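Local coordinates for protein phosphoglycerate dehydrogenase (PDB 3EVT) that probably catalyses the NAD-dependent oxidation of 3-phosphoglycerate to 3-phosphohydroxypyruvate, the step that opens serine biosynthesis, at residues 53-58 with 74-79; 91-96 with 279-284. All coordinates share one frame; numbering follows the deposited sequence.

Contact 1 of 2, residues 53-58 with 74-79; sequences TILARP and YLPLKA
L55 lays its CD1 methyl over the notch between P76 and A79, and this one methyl makes all the close contacts between 53-58 and 74-79. L55 CD1 meets P76 CG at 3.7 Å and, next to it, A79 CB at 3.8 Å. Those two partner atoms, P76 CG and A79 CB, are themselves 4.8 Å apart, a spacing that lets a single methyl rest against both. With CG anti to its carbonyl carbon (chi1 -70°) and CD1 trans to CA (chi2 -178°), L55 sends this branch further from its CA than CD2. The proline ring meets the leucine aslant, at the CG corner of its pucker.

P76 stands at the N-cap position of helix 77-82 and is the centre of an inverse gamma turn, while A79 is in the first turn of that helix, three residues on. They therefore offer their side chains to the same neighbour, L55 of helix 50-56. These are the helices of two successive beta-alpha-beta crossovers in the five-stranded parallel sheet: helix 50-56 connects strand 41-45 to strand 64-66, and helix 77-82 connects strand 64-66 to strand 86-88. One turn earlier on helix 50-56, L51 also packs on P76, and L55 touches L62 of the loop leading to strand 64-66. Two residues after L55, R57 N is bonded back to I54 O, and the R57 guanidinium forms a salt bridge with D39.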
loop_
_atom_site.group_PDB
_atom_site.type_symbol
_atom_site.label_atom_id
_atom_site.label_comp_id
_atom_site.label_asym_id
_atom_site.label_seq_id
_atom_site.Cartn_x
_atom_site.Cartn_y
_atom_site.Cartn_z
ATOM N N THR A 53 -34.737 -11.994 18.520
ATOM C CA THR A 53 -35.631 -11.328 19.485
ATOM C C THR A 53 -35.752 -9.842 19.128
ATOM O O THR A 53 -36.851 -9.347 18.838
ATOM C CB THR A 53 -35.096 -11.410 20.906
ATOM O OG1 THR A 53 -34.638 -12.738 21.175
ATOM C CG2 THR A 53 -36.178 -11.029 21.885
ATOM N N ILE A 54 -34.599 -9.157 19.110
ATOM C CA ILE A 54 -34.499 -7.712 18.834
ATOM C C ILE A 54 -35.226 -7.283 17.546
ATOM O O ILE A 54 -36.052 -6.340 17.553
ATOM C CB ILE A 54 -33.013 -7.286 18.839
ATOM C CG1 ILE A 54 -32.460 -7.396 20.257
ATOM C CG2 ILE A 54 -32.845 -5.857 18.392
ATOM C CD1 ILE A 54 -30.954 -7.381 20.333
ATOM N N LEU A 55 -34.963 -7.998 16.455
ATOM C CA LEU A 55 -35.575 -7.657 15.171
ATOM C C LEU A 55 -37.090 -7.828 15.178
ATOM O O LEU A 55 -37.790 -7.184 14.412
ATOM C CB LEU A 55 -34.974 -8.476 14.015
ATOM C CG LEU A 55 -33.521 -8.199 13.571
ATOM C CD1 LEU A 55 -33.156 -9.084 12.384
ATOM C CD2 LEU A 55 -33.287 -6.727 13.216
ATOM N N ALA A 56 -37.592 -8.693 16.054
ATOM C CA ALA A 56 -39.051 -8.879 16.227
ATOM C C ALA A 56 -39.809 -7.629 16.747
ATOM O O ALA A 56 -40.968 -7.402 16.410
ATOM C CB ALA A 56 -39.329 -10.116 17.150
ATOM N N ARG A 57 -39.133 -6.845 17.578
ATOM C CA ARG A 57 -39.681 -5.637 18.171
ATOM C C ARG A 57 -39.735 -4.480 17.165
ATOM O O ARG A 57 -38.694 -3.979 16.722
ATOM C CB ARG A 57 -38.808 -5.250 19.354
ATOM C CG ARG A 57 -38.423 -6.435 20.198
ATOM C CD ARG A 57 -37.482 -6.066 21.323
ATOM N NE ARG A 57 -37.909 -4.863 22.024
ATOM C CZ ARG A 57 -38.474 -4.827 23.229
ATOM N NH1 ARG A 57 -38.738 -5.937 23.918
ATOM N NH2 ARG A 57 -38.786 -3.650 23.752
ATOM N N PRO A 58 -40.944 -4.017 16.815
ATOM C CA PRO A 58 -40.906 -2.977 15.773
ATOM C C PRO A 58 -40.335 -1.635 16.313
ATOM O O PRO A 58 -40.307 -0.627 15.600
ATOM C CB PRO A 58 -42.395 -2.863 15.326
ATOM C CG PRO A 58 -43.207 -3.372 16.526
ATOM C CD PRO A 58 -42.249 -4.066 17.510
ATOM N N TYR A 74 -27.291 -18.323 7.707
ATOM C CA TYR A 74 -28.528 -18.513 8.419
ATOM C C TYR A 74 -28.977 -17.213 9.057
ATOM O O TYR A 74 -29.752 -17.231 10.021
ATOM C CB TYR A 74 -28.362 -19.608 9.485
ATOM N N LEU A 75 -28.493 -16.089 8.528
ATOM C CA LEU A 75 -28.798 -14.767 9.087
ATOM C C LEU A 75 -30.117 -14.260 8.527
ATOM O O LEU A 75 -30.360 -14.402 7.339
ATOM C CB LEU A 75 -27.688 -13.774 8.734
ATOM C CG LEU A 75 -26.307 -13.918 9.382
ATOM C CD1 LEU A 75 -25.370 -12.865 8.795
ATOM C CD2 LEU A 75 -26.358 -13.827 10.921
ATOM N N PRO A 76 -30.976 -13.646 9.363
ATOM C CA PRO A 76 -32.271 -13.252 8.815
ATOM C C PRO A 76 -32.110 -12.161 7.789
ATOM O O PRO A 76 -32.441 -11.005 8.043
ATOM C CB PRO A 76 -33.030 -12.725 10.038
ATOM C CG PRO A 76 -31.985 -12.336 10.995
ATOM C CD PRO A 76 -30.887 -13.355 10.802
ATOM N N LEU A 77 -31.624 -12.543 6.616
ATOM C CA LEU A 77 -31.297 -11.596 5.564
ATOM C C LEU A 77 -32.415 -10.622 5.248
ATOM O O LEU A 77 -32.173 -9.408 5.169
ATOM C CB LEU A 77 -30.866 -12.342 4.303
ATOM C CG LEU A 77 -29.611 -13.200 4.486
ATOM C CD1 LEU A 77 -29.407 -14.192 3.299
ATOM C CD2 LEU A 77 -28.383 -12.301 4.693
ATOM N N LYS A 78 -33.628 -11.148 5.060
ATOM C CA LYS A 78 -34.777 -10.303 4.700
ATOM C C LYS A 78 -35.169 -9.314 5.797
ATOM O O LYS A 78 -35.430 -8.168 5.503
ATOM C CB LYS A 78 -35.993 -11.134 4.245
ATOM N N ALA A 79 -35.207 -9.740 7.047
ATOM C CA ALA A 79 -35.443 -8.795 8.129
ATOM C C ALA A 79 -34.401 -7.642 8.175
ATOM O O ALA A 79 -34.762 -6.455 8.259
ATOM C CB ALA A 79 -35.521 -9.526 9.475
#

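Contact 2 of 2, residues 91-96 with 279-284; sequences SGIHAD and GQIAHF
I281 and H94 meet with the isoleucine's CD1 methyl over the centre of the imidazole, a CH-pi contact in which CD1 stands 16° from the ring normal; the spacing itself is doubtful. Round the rim of the same ring, the carbonyl oxygen of G279 lies near the ring plane, with G279 O 3.2 Å from H94 CD2, a carbon. The loop thus touches the imidazole both over a face and at an edge. The same methyl has a second, apolar neighbour: I281 CD1 is 3.9 Å from I93 CG2, and the two isoleucine side chains run nearly at right angles.

I281 holds CG1 between its backbone N and carbonyl carbon, chi1 50°, and from there the chain extends straight to CD1, which carries the methyl in between I93 and H94. An alanine here keeps only CB, and losing the branch that ends in CD1 would probably uncover this face of the H94 ring and leave a gap beside I93 CG2.

Behind the first shell, G92 is at the N-cap position, and D96 N bonds to G92 O at 2.7 Å, which closes the first turn of helix 93-110, the turn that carries I93 and H94. I93 also packs on T287 and I291 of helix 284-302. D96 pairs with K155 and packs against T136 of the second subunit. A95, facing away from the loop, packs on the start of helix 147-158. As in D-2-hydroxyacid dehydrogenases, the chain passes here from the five-stranded part into the Rossmann-type NAD-binding part through helix 93-110, and returns through the loop between strand 271-273 and helix 284-302.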
loop_
_atom_site.group_PDB
_atom_site.type_symbol
_atom_site.label_atom_id
_atom_site.label_comp_id
_atom_site.label_asym_id
_atom_site.label_seq_id
_atom_site.Cartn_x
_atom_site.Cartn_y
_atom_site.Cartn_z
ATOM N N SER A 91 -14.174 -11.871 5.881
ATOM C CA SER A 91 -13.358 -12.446 4.817
ATOM C C SER A 91 -12.064 -11.705 4.489
ATOM O O SER A 91 -11.821 -10.583 4.950
ATOM C CB SER A 91 -14.164 -12.689 3.540
ATOM O OG SER A 91 -14.849 -11.532 3.173
ATOM N N GLY A 92 -11.198 -12.368 3.716
ATOM C CA GLY A 92 -9.994 -11.726 3.188
ATOM C C GLY A 92 -8.776 -11.647 4.090
ATOM O O GLY A 92 -7.733 -11.082 3.695
ATOM N N ILE A 93 -8.880 -12.209 5.299
ATOM C CA ILE A 93 -7.808 -12.020 6.290
ATOM C C ILE A 93 -6.472 -12.624 5.876
ATOM O O ILE A 93 -5.433 -11.927 5.862
ATOM C CB ILE A 93 -8.174 -12.541 7.679
ATOM C CG1 ILE A 93 -9.437 -11.819 8.200
ATOM C CG2 ILE A 93 -6.939 -12.313 8.606
ATOM C CD1 ILE A 93 -9.962 -12.358 9.548
ATOM N N HIS A 94 -6.491 -13.907 5.532
ATOM C CA HIS A 94 -5.286 -14.600 5.066
ATOM C C HIS A 94 -4.800 -13.954 3.788
ATOM O O HIS A 94 -3.656 -13.624 3.680
ATOM C CB HIS A 94 -5.539 -16.095 4.756
ATOM C CG HIS A 94 -5.419 -17.002 5.940
ATOM N ND1 HIS A 94 -6.512 -17.650 6.512
ATOM C CD2 HIS A 94 -4.335 -17.387 6.661
ATOM C CE1 HIS A 94 -6.105 -18.384 7.537
ATOM N NE2 HIS A 94 -4.790 -18.231 7.658
ATOM N N ALA A 95 -5.682 -13.802 2.815
ATOM C CA ALA A 95 -5.308 -13.152 1.545
ATOM C C ALA A 95 -4.721 -11.741 1.723
ATOM O O ALA A 95 -3.783 -11.412 1.057
ATOM C CB ALA A 95 -6.478 -13.122 0.585
ATOM N N ASP A 96 -5.278 -10.914 2.612
ATOM C CA ASP A 96 -4.661 -9.626 3.003
ATOM C C ASP A 96 -3.225 -9.725 3.517
ATOM O O ASP A 96 -2.381 -8.928 3.093
ATOM C CB ASP A 96 -5.494 -8.906 4.084
ATOM C CG ASP A 96 -6.350 -7.735 3.511
ATOM O OD1 ASP A 96 -7.111 -7.960 2.509
ATOM O OD2 ASP A 96 -6.279 -6.588 4.082
ATOM N N GLY A 279 1.810 -16.410 4.609
ATOM C CA GLY A 279 0.395 -16.627 4.909
ATOM C C GLY A 279 0.047 -16.815 6.389
ATOM O O GLY A 279 -1.160 -16.902 6.741
ATOM N N GLN A 280 1.071 -16.908 7.246
ATOM C CA GLN A 280 0.857 -17.037 8.697
ATOM C C GLN A 280 0.185 -15.798 9.295
ATOM O O GLN A 280 0.712 -14.672 9.199
ATOM C CB GLN A 280 2.173 -17.274 9.418
ATOM C CG GLN A 280 2.950 -18.425 8.858
ATOM C CD GLN A 280 4.028 -18.922 9.795
ATOM O OE1 GLN A 280 4.798 -18.144 10.369
ATOM N NE2 GLN A 280 4.091 -20.235 9.952
ATOM N N ILE A 281 -0.985 -15.994 9.894
ATOM C CA ILE A 281 -1.698 -14.888 10.524
ATOM C C ILE A 281 -1.882 -15.202 11.971
ATOM O O ILE A 281 -1.742 -16.356 12.388
ATOM C CB ILE A 281 -3.094 -14.645 9.923
ATOM C CG1 ILE A 281 -3.895 -15.949 9.841
ATOM C CG2 ILE A 281 -2.987 -14.039 8.544
ATOM C CD1 ILE A 281 -5.282 -15.727 9.269
ATOM N N ALA A 282 -2.198 -14.174 12.750
ATOM C CA ALA A 282 -2.413 -14.409 14.171
ATOM C C ALA A 282 -3.706 -15.164 14.437
ATOM O O ALA A 282 -4.425 -15.624 13.534
ATOM C CB ALA A 282 -2.385 -13.110 14.968
ATOM N N HIS A 283 -3.999 -15.265 15.715
ATOM C CA HIS A 283 -5.122 -16.039 16.195
ATOM C C HIS A 283 -6.399 -15.226 15.869
ATOM O O HIS A 283 -6.340 -13.998 15.800
ATOM C CB HIS A 283 -4.888 -16.292 17.705
ATOM C CG HIS A 283 -6.091 -16.769 18.451
ATOM N ND1 HIS A 283 -6.194 -18.045 18.969
ATOM C CD2 HIS A 283 -7.234 -16.132 18.791
ATOM C CE1 HIS A 283 -7.355 -18.174 19.589
ATOM N NE2 HIS A 283 -8.002 -17.022 19.506
ATOM N N PHE A 284 -7.526 -15.895 15.628
ATOM C CA PHE A 284 -8.747 -15.170 15.281
ATOM C C PHE A 284 -9.034 -13.962 16.192
ATOM O O PHE A 284 -9.233 -12.857 15.718
ATOM C CB PHE A 284 -9.973 -16.091 15.187
ATOM C CG PHE A 284 -10.140 -17.012 16.353
ATOM C CD1 PHE A 284 -11.078 -16.745 17.348
ATOM C CD2 PHE A 284 -9.351 -18.159 16.454
ATOM C CE1 PHE A 284 -11.224 -17.625 18.434
ATOM C CE2 PHE A 284 -9.482 -19.037 17.526
ATOM C CZ PHE A 284 -10.413 -18.774 18.517
#

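From the N terminus, contact 1 comes first, closing a short loop: fifteen residues, among them strand 64-66, separate 53-58 from 74-79, and its two helices both serve the five-stranded parallel sheet. Strand 86-88 completes that sheet before the chain enters contact 2 at 91-96. Contact 2 then spans 182 residues, enclosing the seven-stranded Rossmann-type sheet, and closes at 279-284, just ahead of helix 284-302. The two loops follow in series, neither nested nor crossed. The centres of contacts 1 and 2 are about 30 Å apart. Contact 1 is thus local to the first sheet, whereas contact 2 brings together the segment entering the seven-stranded part and the loop leaving it.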